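Long-range contacts in cytochrome c XoxG (Methylobacterium extorquens, PDB 6ONQ), which holds a covalently attached heme c and probably carries electrons in lanthanide-dependent methanol oxidation: residues 80-85 / 180-185; 69-74 / 163-168; 123-128 / 154-159. One frame throughout, in Å; residues are numbered along the deposited sequence.

Contact 1: residues 80-85 / 180-185; sequences VDWFTY and EDKPES
The N-capped first turn of helix 82-94 meets the extended lead-in to helix 184-193, with Trp82 packed against Lys182 and Pro183. Trp82 contributes the largest share of the buried surface. Lys182 lays its extended aliphatic chain across one face, a CH-pi contact with CG 3.7 Å from the centroid of the Trp82 six-membered ring and 20° off its normal. Trp82 places its ring there with CG anti to the backbone N (chi1 169°); Pro183 CD approaches Trp82 CB to 3.9 Å. The ammonium end of Lys182 continues past the indole to a salt bridge with Glu190.

At the other end the contact is polar: Glu180 N donates to Val80 O over 3.0 Å. Glu180 runs its side chain alongside the Asp81 backbone, CD lying 3.7 Å from Asp81 CA, and its OE1 bonds to Tyr62 OH. Asp81 caps the helix through weak bonds from Phe83 N and Thr84 N, and its OD1 also bonds the Thr84 hydroxyl.

The segment follows on from the edge strand 79-80 of the antiparallel sheet, Lys61 of strand 61-63 touches both Phe83 and Pro183, and Phe83 rests on Asp158 of helix 156-167.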
loop_
_atom_site.group_PDB
_atom_site.type_symbol
_atom_site.label_atom_id
_atom_site.label_comp_id
_atom_site.label_asym_id
_atom_site.label_seq_id
_atom_site.Cartn_x
_atom_site.Cartn_y
_atom_site.Cartn_z
ATOM N N VAL A 80 -4.378 9.227 -7.446
ATOM C CA VAL A 80 -3.937 8.579 -6.214
ATOM C C VAL A 80 -2.792 9.367 -5.599
ATOM O O VAL A 80 -2.055 10.070 -6.292
ATOM C CB VAL A 80 -3.493 7.117 -6.432
ATOM C CG1 VAL A 80 -4.569 6.312 -7.158
ATOM C CG2 VAL A 80 -2.176 7.074 -7.166
ATOM N N ASP A 81 -2.646 9.243 -4.280
ATOM C CA ASP A 81 -1.536 9.866 -3.575
ATOM C C ASP A 81 -0.219 9.236 -4.013
ATOM O O ASP A 81 -0.184 8.181 -4.653
ATOM C CB ASP A 81 -1.709 9.736 -2.055
ATOM C CG ASP A 81 -1.300 8.348 -1.510
ATOM O OD1 ASP A 81 -2.019 7.347 -1.760
ATOM O OD2 ASP A 81 -0.266 8.262 -0.805
ATOM N N TRP A 82 0.882 9.887 -3.634
ATOM C CA TRP A 82 2.189 9.450 -4.106
ATOM C C TRP A 82 2.480 8.014 -3.692
ATOM O O TRP A 82 2.901 7.190 -4.512
ATOM C CB TRP A 82 3.282 10.379 -3.588
ATOM C CG TRP A 82 4.626 9.807 -3.841
ATOM C CD1 TRP A 82 5.485 9.287 -2.917
ATOM C CD2 TRP A 82 5.263 9.656 -5.111
ATOM N NE1 TRP A 82 6.624 8.830 -3.532
ATOM C CE2 TRP A 82 6.511 9.044 -4.882
ATOM C CE3 TRP A 82 4.898 9.979 -6.422
ATOM C CZ2 TRP A 82 7.396 8.747 -5.916
ATOM C CZ3 TRP A 82 5.778 9.688 -7.446
ATOM C CH2 TRP A 82 7.014 9.080 -7.187
ATOM N N PHE A 83 2.242 7.685 -2.424
ATOM C CA PHE A 83 2.686 6.392 -1.920
ATOM C C PHE A 83 1.867 5.242 -2.485
ATOM O O PHE A 83 2.383 4.128 -2.607
ATOM C CB PHE A 83 2.665 6.387 -0.398
ATOM C CG PHE A 83 3.747 7.221 0.194
ATOM C CD1 PHE A 83 3.656 8.602 0.182
ATOM C CD2 PHE A 83 4.883 6.633 0.714
ATOM C CE1 PHE A 83 4.669 9.377 0.706
ATOM C CE2 PHE A 83 5.905 7.406 1.242
ATOM C CZ PHE A 83 5.797 8.773 1.238
ATOM N N THR A 84 0.612 5.475 -2.861
ATOM C CA THR A 84 -0.095 4.426 -3.585
ATOM C C THR A 84 0.555 4.188 -4.942
ATOM O O THR A 84 0.811 3.041 -5.327
ATOM C CB THR A 84 -1.575 4.770 -3.744
ATOM O OG1 THR A 84 -2.180 4.922 -2.453
ATOM C CG2 THR A 84 -2.289 3.659 -4.489
ATOM N N TYR A 85 0.847 5.267 -5.676
ATOM C CA TYR A 85 1.551 5.139 -6.951
ATOM C C TYR A 85 2.895 4.443 -6.760
ATOM O O TYR A 85 3.173 3.417 -7.394
ATOM C CB TYR A 85 1.730 6.525 -7.590
ATOM C CG TYR A 85 2.635 6.560 -8.808
ATOM C CD1 TYR A 85 2.157 6.221 -10.073
ATOM C CD2 TYR A 85 3.969 6.941 -8.695
ATOM C CE1 TYR A 85 2.987 6.252 -11.186
ATOM C CE2 TYR A 85 4.806 6.975 -9.803
ATOM C CZ TYR A 85 4.309 6.630 -11.045
ATOM O OH TYR A 85 5.142 6.665 -12.145
ATOM N N GLU A 180 -0.517 12.312 -7.444
ATOM C CA GLU A 180 -0.140 13.573 -6.828
ATOM C C GLU A 180 1.373 13.697 -6.873
ATOM O O GLU A 180 2.093 12.701 -6.967
ATOM C CB GLU A 180 -0.651 13.672 -5.384
ATOM C CG GLU A 180 -2.113 13.238 -5.227
ATOM C CD GLU A 180 -2.676 13.394 -3.816
ATOM O OE1 GLU A 180 -1.907 13.680 -2.863
ATOM O OE2 GLU A 180 -3.913 13.230 -3.670
ATOM N N ASP A 181 1.855 14.935 -6.818
ATOM C CA ASP A 181 3.286 15.167 -6.959
ATOM C C ASP A 181 4.064 14.469 -5.847
ATOM O O ASP A 181 3.578 14.307 -4.725
ATOM C CB ASP A 181 3.584 16.665 -6.955
ATOM C CG ASP A 181 3.256 17.319 -8.280
ATOM O OD1 ASP A 181 3.903 18.330 -8.622
ATOM O OD2 ASP A 181 2.349 16.816 -8.979
ATOM N N LYS A 182 5.275 14.038 -6.177
ATOM C CA LYS A 182 6.153 13.437 -5.180
ATOM C C LYS A 182 6.590 14.501 -4.183
ATOM O O LYS A 182 7.190 15.506 -4.586
ATOM C CB LYS A 182 7.373 12.794 -5.837
ATOM C CG LYS A 182 8.266 12.040 -4.857
ATOM C CD LYS A 182 9.472 11.391 -5.547
ATOM C CE LYS A 182 10.212 10.426 -4.608
ATOM N NZ LYS A 182 11.397 9.753 -5.243
ATOM N N PRO A 183 6.311 14.334 -2.895
ATOM C CA PRO A 183 6.693 15.352 -1.914
ATOM C C PRO A 183 8.196 15.409 -1.702
ATOM O O PRO A 183 8.934 14.463 -1.989
ATOM C CB PRO A 183 5.978 14.900 -0.639
ATOM C CG PRO A 183 5.759 13.445 -0.831
ATOM C CD PRO A 183 5.537 13.241 -2.293
ATOM N N GLU A 184 8.641 16.557 -1.179
ATOM C CA GLU A 184 10.057 16.759 -0.887
ATOM C C GLU A 184 10.510 15.928 0.303
ATOM O O GLU A 184 11.674 15.507 0.357
ATOM C CB GLU A 184 10.333 18.240 -0.630
ATOM C CG GLU A 184 10.542 19.065 -1.887
ATOM C CD GLU A 184 11.858 18.752 -2.583
ATOM O OE1 GLU A 184 12.904 18.708 -1.898
ATOM O OE2 GLU A 184 11.849 18.560 -3.817
ATOM N N SER A 185 9.610 15.695 1.265
ATOM C CA SER A 185 9.917 14.829 2.401
ATOM C C SER A 185 10.419 13.470 1.936
ATOM O O SER A 185 11.421 12.953 2.441
ATOM C CB SER A 185 8.674 14.656 3.275
ATOM O OG SER A 185 7.924 15.852 3.336
#

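Contact 2: residues 69-74 / 163-168; sequences PTFHIT and LRARAA
Arg164 and Pro69 make the polar link across this buried contact. Arg164 NH1 donates to Pro69 O over 3.0 Å with an N-H...O angle of 141°. The acceptor lies at the edge of the guanidinium and in its plane, whereas the donor stands 30° out of the Pro69 carbonyl plane, so the bond is both bent and tilted. An extended chain from CG to NE carries the group across from the helix to the strand. NH1 also forms a salt bridge with Asp64, which gives this buried charge a countercharge. Over one guanidinium face stands Thr70, its OG1 3.9 Å from Arg164 NH1; that hydroxyl is bonded to Ala52 O. A leucine in place of Arg164 would probably deprive Asp64 of this countercharge and Pro69 O of this donor inside the protein.

The helical partner, 156-167, probably corresponds to the C-terminal helix of the class I cytochrome c core, although helix 184-193 follows it here, and its Leu163 touches Tyr91 of helix 82-94. Strand 69-74, an inner strand of the four-stranded antiparallel sheet, packs against its last turns.

Apolar contacts centre on Phe71. Its CG sits between the backbone N and the carbonyl carbon (chi1 50°), directing the ring at the small residues of the helix. Phe71 CD2 lies 3.6 Å from Ala165 CB, CE2 reaches the backbone at Ala165 CA, and CZ stands 4.0 Å from Ala168 CB. The short alanine side chains are consistent with the close approach of the main chains, Phe71 CA lying 6.4 Å from Ala165 CA. Thr70 OG1 lies over one face of the Phe71 ring, offset toward its rim, while Val161, one turn earlier on the helix, also touches this phenylalanine.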
loop_
_atom_site.group_PDB
_atom_site.type_symbol
_atom_site.label_atom_id
_atom_site.label_comp_id
_atom_site.label_asym_id
_atom_site.label_seq_id
_atom_site.Cartn_x
_atom_site.Cartn_y
_atom_site.Cartn_z
ATOM N N PRO A 69 0.121 4.747 8.206
ATOM C CA PRO A 69 0.017 5.279 6.844
ATOM C C PRO A 69 -1.261 4.830 6.160
ATOM O O PRO A 69 -1.799 3.757 6.442
ATOM C CB PRO A 69 1.249 4.699 6.140
ATOM C CG PRO A 69 2.187 4.357 7.224
ATOM C CD PRO A 69 1.346 3.958 8.400
ATOM N N THR A 70 -1.744 5.669 5.244
ATOM C CA THR A 70 -2.948 5.358 4.491
ATOM C C THR A 70 -2.872 6.041 3.135
ATOM O O THR A 70 -1.956 6.820 2.857
ATOM C CB THR A 70 -4.224 5.772 5.242
ATOM O OG1 THR A 70 -5.334 5.059 4.704
ATOM C CG2 THR A 70 -4.501 7.252 5.104
ATOM N N PHE A 71 -3.852 5.731 2.293
ATOM C CA PHE A 71 -3.919 6.235 0.935
ATOM C C PHE A 71 -4.797 7.481 0.852
ATOM O O PHE A 71 -5.303 7.993 1.853
ATOM C CB PHE A 71 -4.448 5.148 0.012
ATOM C CG PHE A 71 -5.706 4.515 0.503
ATOM C CD1 PHE A 71 -6.925 5.134 0.319
ATOM C CD2 PHE A 71 -5.671 3.302 1.161
ATOM C CE1 PHE A 71 -8.083 4.546 0.769
ATOM C CE2 PHE A 71 -6.830 2.711 1.611
ATOM C CZ PHE A 71 -8.035 3.333 1.416
ATOM N N HIS A 72 -4.979 7.968 -0.379
ATOM C CA HIS A 72 -5.830 9.129 -0.635
ATOM C C HIS A 72 -6.132 9.145 -2.132
ATOM O O HIS A 72 -5.309 9.614 -2.922
ATOM C CB HIS A 72 -5.170 10.421 -0.190
ATOM C CG HIS A 72 -6.036 11.625 -0.375
ATOM N ND1 HIS A 72 -5.547 12.834 -0.823
ATOM C CD2 HIS A 72 -7.362 11.806 -0.180
ATOM C CE1 HIS A 72 -6.533 13.709 -0.890
ATOM N NE2 HIS A 72 -7.645 13.109 -0.508
ATOM N N ILE A 73 -7.305 8.627 -2.498
ATOM C CA ILE A 73 -7.788 8.594 -3.874
ATOM C C ILE A 73 -8.691 9.796 -4.105
ATOM O O ILE A 73 -9.427 10.219 -3.205
ATOM C CB ILE A 73 -8.539 7.283 -4.168
ATOM C CG1 ILE A 73 -7.858 6.107 -3.476
ATOM C CG2 ILE A 73 -8.628 7.031 -5.649
ATOM C CD1 ILE A 73 -6.460 5.873 -3.919
ATOM N N THR A 74 -8.642 10.347 -5.316
ATOM C CA THR A 74 -9.356 11.574 -5.632
ATOM C C THR A 74 -9.864 11.515 -7.070
ATOM O O THR A 74 -9.531 10.603 -7.835
ATOM C CB THR A 74 -8.462 12.797 -5.392
ATOM O OG1 THR A 74 -7.111 12.480 -5.761
ATOM C CG2 THR A 74 -8.504 13.203 -3.914
ATOM N N LEU A 163 -1.148 -1.732 -0.883
ATOM C CA LEU A 163 -1.877 -2.957 -0.590
ATOM C C LEU A 163 -3.048 -2.705 0.357
ATOM O O LEU A 163 -4.013 -3.476 0.366
ATOM C CB LEU A 163 -0.932 -3.995 -0.008
ATOM C CG LEU A 163 0.087 -4.690 -0.901
ATOM C CD1 LEU A 163 1.090 -5.440 -0.027
ATOM C CD2 LEU A 163 -0.615 -5.627 -1.882
ATOM N N ARG A 164 -2.981 -1.640 1.159
ATOM C CA ARG A 164 -4.141 -1.227 1.935
ATOM C C ARG A 164 -5.259 -0.739 1.030
ATOM O O ARG A 164 -6.436 -1.044 1.264
ATOM C CB ARG A 164 -3.752 -0.129 2.916
ATOM C CG ARG A 164 -4.301 -0.345 4.296
ATOM C CD ARG A 164 -4.210 0.915 5.131
ATOM N NE ARG A 164 -5.237 0.882 6.161
ATOM C CZ ARG A 164 -5.245 1.632 7.253
ATOM N NH1 ARG A 164 -4.268 2.501 7.478
ATOM N NH2 ARG A 164 -6.240 1.505 8.121
ATOM N N ALA A 165 -4.917 0.035 -0.001
ATOM C CA ALA A 165 -5.930 0.499 -0.943
ATOM C C ALA A 165 -6.557 -0.657 -1.704
ATOM O O ALA A 165 -7.743 -0.602 -2.047
ATOM C CB ALA A 165 -5.328 1.510 -1.915
ATOM N N ARG A 166 -5.785 -1.711 -1.970
ATOM C CA ARG A 166 -6.364 -2.908 -2.570
ATOM C C ARG A 166 -7.331 -3.580 -1.608
ATOM O O ARG A 166 -8.449 -3.945 -1.986
ATOM C CB ARG A 166 -5.258 -3.876 -2.991
ATOM C CG ARG A 166 -4.325 -3.316 -4.070
ATOM C CD ARG A 166 -4.981 -3.299 -5.449
ATOM N NE ARG A 166 -5.327 -4.649 -5.881
ATOM C CZ ARG A 166 -6.564 -5.059 -6.146
ATOM N NH1 ARG A 166 -7.596 -4.224 -6.042
ATOM N NH2 ARG A 166 -6.767 -6.314 -6.513
ATOM N N ALA A 167 -6.921 -3.730 -0.348
ATOM C CA ALA A 167 -7.739 -4.432 0.632
ATOM C C ALA A 167 -9.053 -3.715 0.883
ATOM O O ALA A 167 -10.076 -4.361 1.139
ATOM C CB ALA A 167 -6.961 -4.592 1.936
ATOM N N ALA A 168 -9.047 -2.388 0.822
ATOM C CA ALA A 168 -10.268 -1.618 0.995
ATOM C C ALA A 168 -11.127 -1.590 -0.261
ATOM O O ALA A 168 -12.227 -1.022 -0.230
ATOM C CB ALA A 168 -9.925 -0.190 1.420
#

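Contact 3: residues 123-128 / 154-159; sequences EFYGIL and CYANDL. With HEC (heme c), chain B.
Ala156 is gripped by Tyr125 and Leu128 in the close part of this helix-helix contact. Its CB lies 3.6 Å from Tyr125 CE2 and 4.0 Å from Leu128 CD2, and the small side chain fits the 7.0 Å approach of Tyr125 CA to Ala156 CA. Phe124 extends the packing inward: Leu159 CB stands at the edge of its ring, 4.1 Å from CZ, and the two side chains cross at about a right angle.

Phe124, Ile127 and Leu128 of the same contact also line the heme pocket. Leu128, with CG anti to the backbone N (chi1 -176°), divides its branches, CD2 facing Ala156 and CD1 lying 3.9 Å from heme CMB. Phe124 CD1 approaches heme CMA to 3.7 Å, and Ile127 CG2 touches pyrrole carbon C2A.

Elsewhere the fit is looser. Leu128 CD2 and Leu159 CD1 are 4.4 Å apart, and Tyr125 is partly exposed at the margin, next in sequence to the exposed Gly126.

Around the contact, Met153 of helix 150-153 touches both Tyr125 and Leu128, while Leu159 of helix 156-167 packs on Arg90 and Tyr91 of helix 82-94.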
loop_
_atom_site.group_PDB
_atom_site.type_symbol
_atom_site.label_atom_id
_atom_site.label_comp_id
_atom_site.label_asym_id
_atom_site.label_seq_id
_atom_site.Cartn_x
_atom_site.Cartn_y
_atom_site.Cartn_z
ATOM N N GLU A 123 2.248 -5.646 12.075
ATOM C CA GLU A 123 2.319 -7.055 11.702
ATOM C C GLU A 123 2.876 -7.201 10.297
ATOM O O GLU A 123 3.701 -8.082 10.027
ATOM C CB GLU A 123 0.935 -7.702 11.787
ATOM C CG GLU A 123 0.633 -8.406 13.101
ATOM C CD GLU A 123 -0.815 -8.894 13.213
ATOM O OE1 GLU A 123 -1.730 -8.256 12.628
ATOM O OE2 GLU A 123 -1.032 -9.916 13.905
ATOM N N PHE A 124 2.426 -6.340 9.387
ATOM C CA PHE A 124 2.942 -6.340 8.029
ATOM C C PHE A 124 4.427 -6.009 8.010
ATOM O O PHE A 124 5.217 -6.690 7.351
ATOM C CB PHE A 124 2.143 -5.347 7.191
ATOM C CG PHE A 124 2.727 -5.076 5.845
ATOM C CD1 PHE A 124 2.372 -5.852 4.756
ATOM C CD2 PHE A 124 3.611 -4.032 5.660
ATOM C CE1 PHE A 124 2.901 -5.599 3.522
ATOM C CE2 PHE A 124 4.146 -3.779 4.429
ATOM C CZ PHE A 124 3.791 -4.552 3.359
ATOM N N TYR A 125 4.830 -4.968 8.736
ATOM C CA TYR A 125 6.232 -4.565 8.719
ATOM C C TYR A 125 7.130 -5.670 9.265
ATOM O O TYR A 125 8.224 -5.905 8.742
ATOM C CB TYR A 125 6.419 -3.267 9.506
ATOM C CG TYR A 125 7.734 -2.580 9.233
ATOM C CD1 TYR A 125 8.898 -2.996 9.862
ATOM C CD2 TYR A 125 7.818 -1.517 8.341
ATOM C CE1 TYR A 125 10.103 -2.383 9.610
ATOM C CE2 TYR A 125 9.029 -0.889 8.082
ATOM C CZ TYR A 125 10.169 -1.329 8.719
ATOM O OH TYR A 125 11.385 -0.719 8.474
ATOM N N GLY A 126 6.675 -6.381 10.294
ATOM C CA GLY A 126 7.491 -7.439 10.871
ATOM C C GLY A 126 7.627 -8.655 9.976
ATOM O O GLY A 126 8.691 -9.279 9.924
ATOM N N ILE A 127 6.548 -9.029 9.282
ATOM C CA ILE A 127 6.630 -10.114 8.309
ATOM C C ILE A 127 7.572 -9.734 7.176
ATOM O O ILE A 127 8.389 -10.541 6.723
ATOM C CB ILE A 127 5.228 -10.457 7.779
ATOM C CG1 ILE A 127 4.448 -11.259 8.815
ATOM C CG2 ILE A 127 5.315 -11.214 6.457
ATOM C CD1 ILE A 127 2.958 -11.263 8.545
ATOM N N LEU A 128 7.475 -8.494 6.708
ATOM C CA LEU A 128 8.329 -8.048 5.616
ATOM C C LEU A 128 9.797 -8.010 6.030
ATOM O O LEU A 128 10.675 -8.417 5.260
ATOM C CB LEU A 128 7.859 -6.680 5.147
ATOM C CG LEU A 128 8.560 -6.087 3.938
ATOM C CD1 LEU A 128 8.347 -7.000 2.773
ATOM C CD2 LEU A 128 8.005 -4.704 3.656
ATOM N N CYS A 154 13.060 0.483 2.433
ATOM C CA CYS A 154 12.850 1.926 2.395
ATOM C C CYS A 154 11.542 2.301 1.737
ATOM O O CYS A 154 11.171 3.474 1.763
ATOM C CB CYS A 154 14.001 2.623 1.664
ATOM S SG CYS A 154 15.615 2.355 2.425
ATOM N N TYR A 155 10.855 1.347 1.126
ATOM C CA TYR A 155 9.551 1.584 0.534
ATOM C C TYR A 155 8.479 0.745 1.208
ATOM O O TYR A 155 7.450 0.447 0.596
ATOM C CB TYR A 155 9.615 1.322 -0.970
ATOM C CG TYR A 155 10.726 2.120 -1.609
ATOM C CD1 TYR A 155 10.555 3.467 -1.904
ATOM C CD2 TYR A 155 11.960 1.541 -1.880
ATOM C CE1 TYR A 155 11.569 4.206 -2.470
ATOM C CE2 TYR A 155 12.980 2.274 -2.449
ATOM C CZ TYR A 155 12.780 3.607 -2.742
ATOM O OH TYR A 155 13.799 4.338 -3.311
ATOM N N ALA A 156 8.706 0.375 2.472
ATOM C CA ALA A 156 7.749 -0.438 3.216
ATOM C C ALA A 156 6.411 0.270 3.375
ATOM O O ALA A 156 5.354 -0.351 3.230
ATOM C CB ALA A 156 8.325 -0.782 4.585
ATOM N N ASN A 157 6.436 1.569 3.684
ATOM C CA ASN A 157 5.191 2.324 3.778
ATOM C C ASN A 157 4.488 2.398 2.430
ATOM O O ASN A 157 3.256 2.351 2.362
ATOM C CB ASN A 157 5.464 3.726 4.312
ATOM C CG ASN A 157 5.889 3.721 5.766
ATOM O OD1 ASN A 157 5.789 2.703 6.456
ATOM N ND2 ASN A 157 6.356 4.870 6.245
ATOM N N ASP A 158 5.251 2.527 1.349
ATOM C CA ASP A 158 4.647 2.535 0.024
ATOM C C ASP A 158 3.913 1.226 -0.247
ATOM O O ASP A 158 2.765 1.222 -0.706
ATOM C CB ASP A 158 5.726 2.785 -1.026
ATOM C CG ASP A 158 6.578 4.011 -0.712
ATOM O OD1 ASP A 158 6.952 4.208 0.470
ATOM O OD2 ASP A 158 6.881 4.777 -1.657
ATOM N N LEU A 159 4.551 0.100 0.059
ATOM C CA LEU A 159 3.900 -1.184 -0.166
ATOM C C LEU A 159 2.655 -1.334 0.698
ATOM O O LEU A 159 1.626 -1.834 0.226
ATOM C CB LEU A 159 4.890 -2.313 0.098
ATOM C CG LEU A 159 6.041 -2.303 -0.913
ATOM C CD1 LEU A 159 7.284 -2.989 -0.364
ATOM C CD2 LEU A 159 5.586 -2.949 -2.212
HETATM FE FE HEC B . 5.568 -12.531 0.659
HETATM C CHA HEC B . 3.561 -14.229 2.891
HETATM C CHB HEC B . 4.235 -9.638 1.706
HETATM C CHC HEC B . 7.647 -10.789 -1.458
HETATM C CHD HEC B . 6.490 -15.480 -0.803
HETATM N NA HEC B . 4.138 -12.049 2.004
HETATM C C1A HEC B . 3.484 -12.857 2.901
HETATM C C2A HEC B . 2.747 -12.015 3.832
HETATM C C3A HEC B . 2.949 -10.752 3.487
HETATM C C4A HEC B . 3.818 -10.760 2.349
HETATM C CMA HEC B . 2.383 -9.470 4.129
HETATM C CAA HEC B . 1.867 -12.498 4.993
HETATM C CBA HEC B . 0.638 -13.133 4.361
HETATM C CGA HEC B . -0.414 -13.441 5.385
HETATM O O1A HEC B . -0.086 -14.042 6.440
HETATM O O2A HEC B . -1.587 -13.093 5.123
HETATM N NB HEC B . 5.905 -10.605 0.193
HETATM C C1B HEC B . 5.209 -9.567 0.763
HETATM C C2B HEC B . 5.665 -8.322 0.212
HETATM C C3B HEC B . 6.621 -8.588 -0.664
HETATM C C4B HEC B . 6.785 -10.039 -0.707
HETATM C CMB HEC B . 5.168 -6.917 0.589
HETATM C CAB HEC B . 7.324 -7.426 -1.421
HETATM C CBB HEC B . 8.542 -7.532 -1.908
HETATM N NC HEC B . 6.816 -13.057 -0.884
HETATM C C1C HEC B . 7.636 -12.171 -1.567
HETATM C C2C HEC B . 8.491 -12.964 -2.424
HETATM C C3C HEC B . 8.184 -14.257 -2.270
HETATM C C4C HEC B . 7.118 -14.348 -1.282
HETATM C CMC HEC B . 9.566 -12.414 -3.389
HETATM C CAC HEC B . 8.911 -15.394 -3.046
HETATM C CBC HEC B . 8.237 -16.453 -3.485
HETATM N ND HEC B . 5.096 -14.466 0.972
HETATM C C1D HEC B . 5.619 -15.545 0.276
HETATM C C2D HEC B . 5.097 -16.755 0.892
HETATM C C3D HEC B . 4.305 -16.405 1.908
HETATM C C4D HEC B . 4.278 -14.962 1.975
HETATM C CMD HEC B . 5.395 -18.207 0.472
HETATM C CAD HEC B . 3.532 -17.368 2.829
HETATM C CBD HEC B . 4.310 -17.690 4.100
HETATM C CGD HEC B . 3.480 -18.613 4.959
HETATM O O1D HEC B . 2.554 -19.268 4.418
HETATM O O2D HEC B . 3.737 -18.708 6.182
#

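In the fold
Contacts 2 and 3 both use helix 156-167, at its last turns and its first; their centres are 14 Å apart, and Leu163 CD1 meets Phe124 CE1 at 4.0 Å. Contact 1 adjoins contact 2 through the strand, where Thr84 OG1 lies 3.4 Å from Phe71 CB, and it reaches contact 3 where Phe83 packs on Asp158, although those centres are 17 Å apart. Proximity to the heme follows a gradient: contact 3 touches it and lies beside the axial ligand Met143, the Arg164 side chain in contact 2 is about 11 Å from it, and the Phe83 side chain in contact 1 is about 14 Å away.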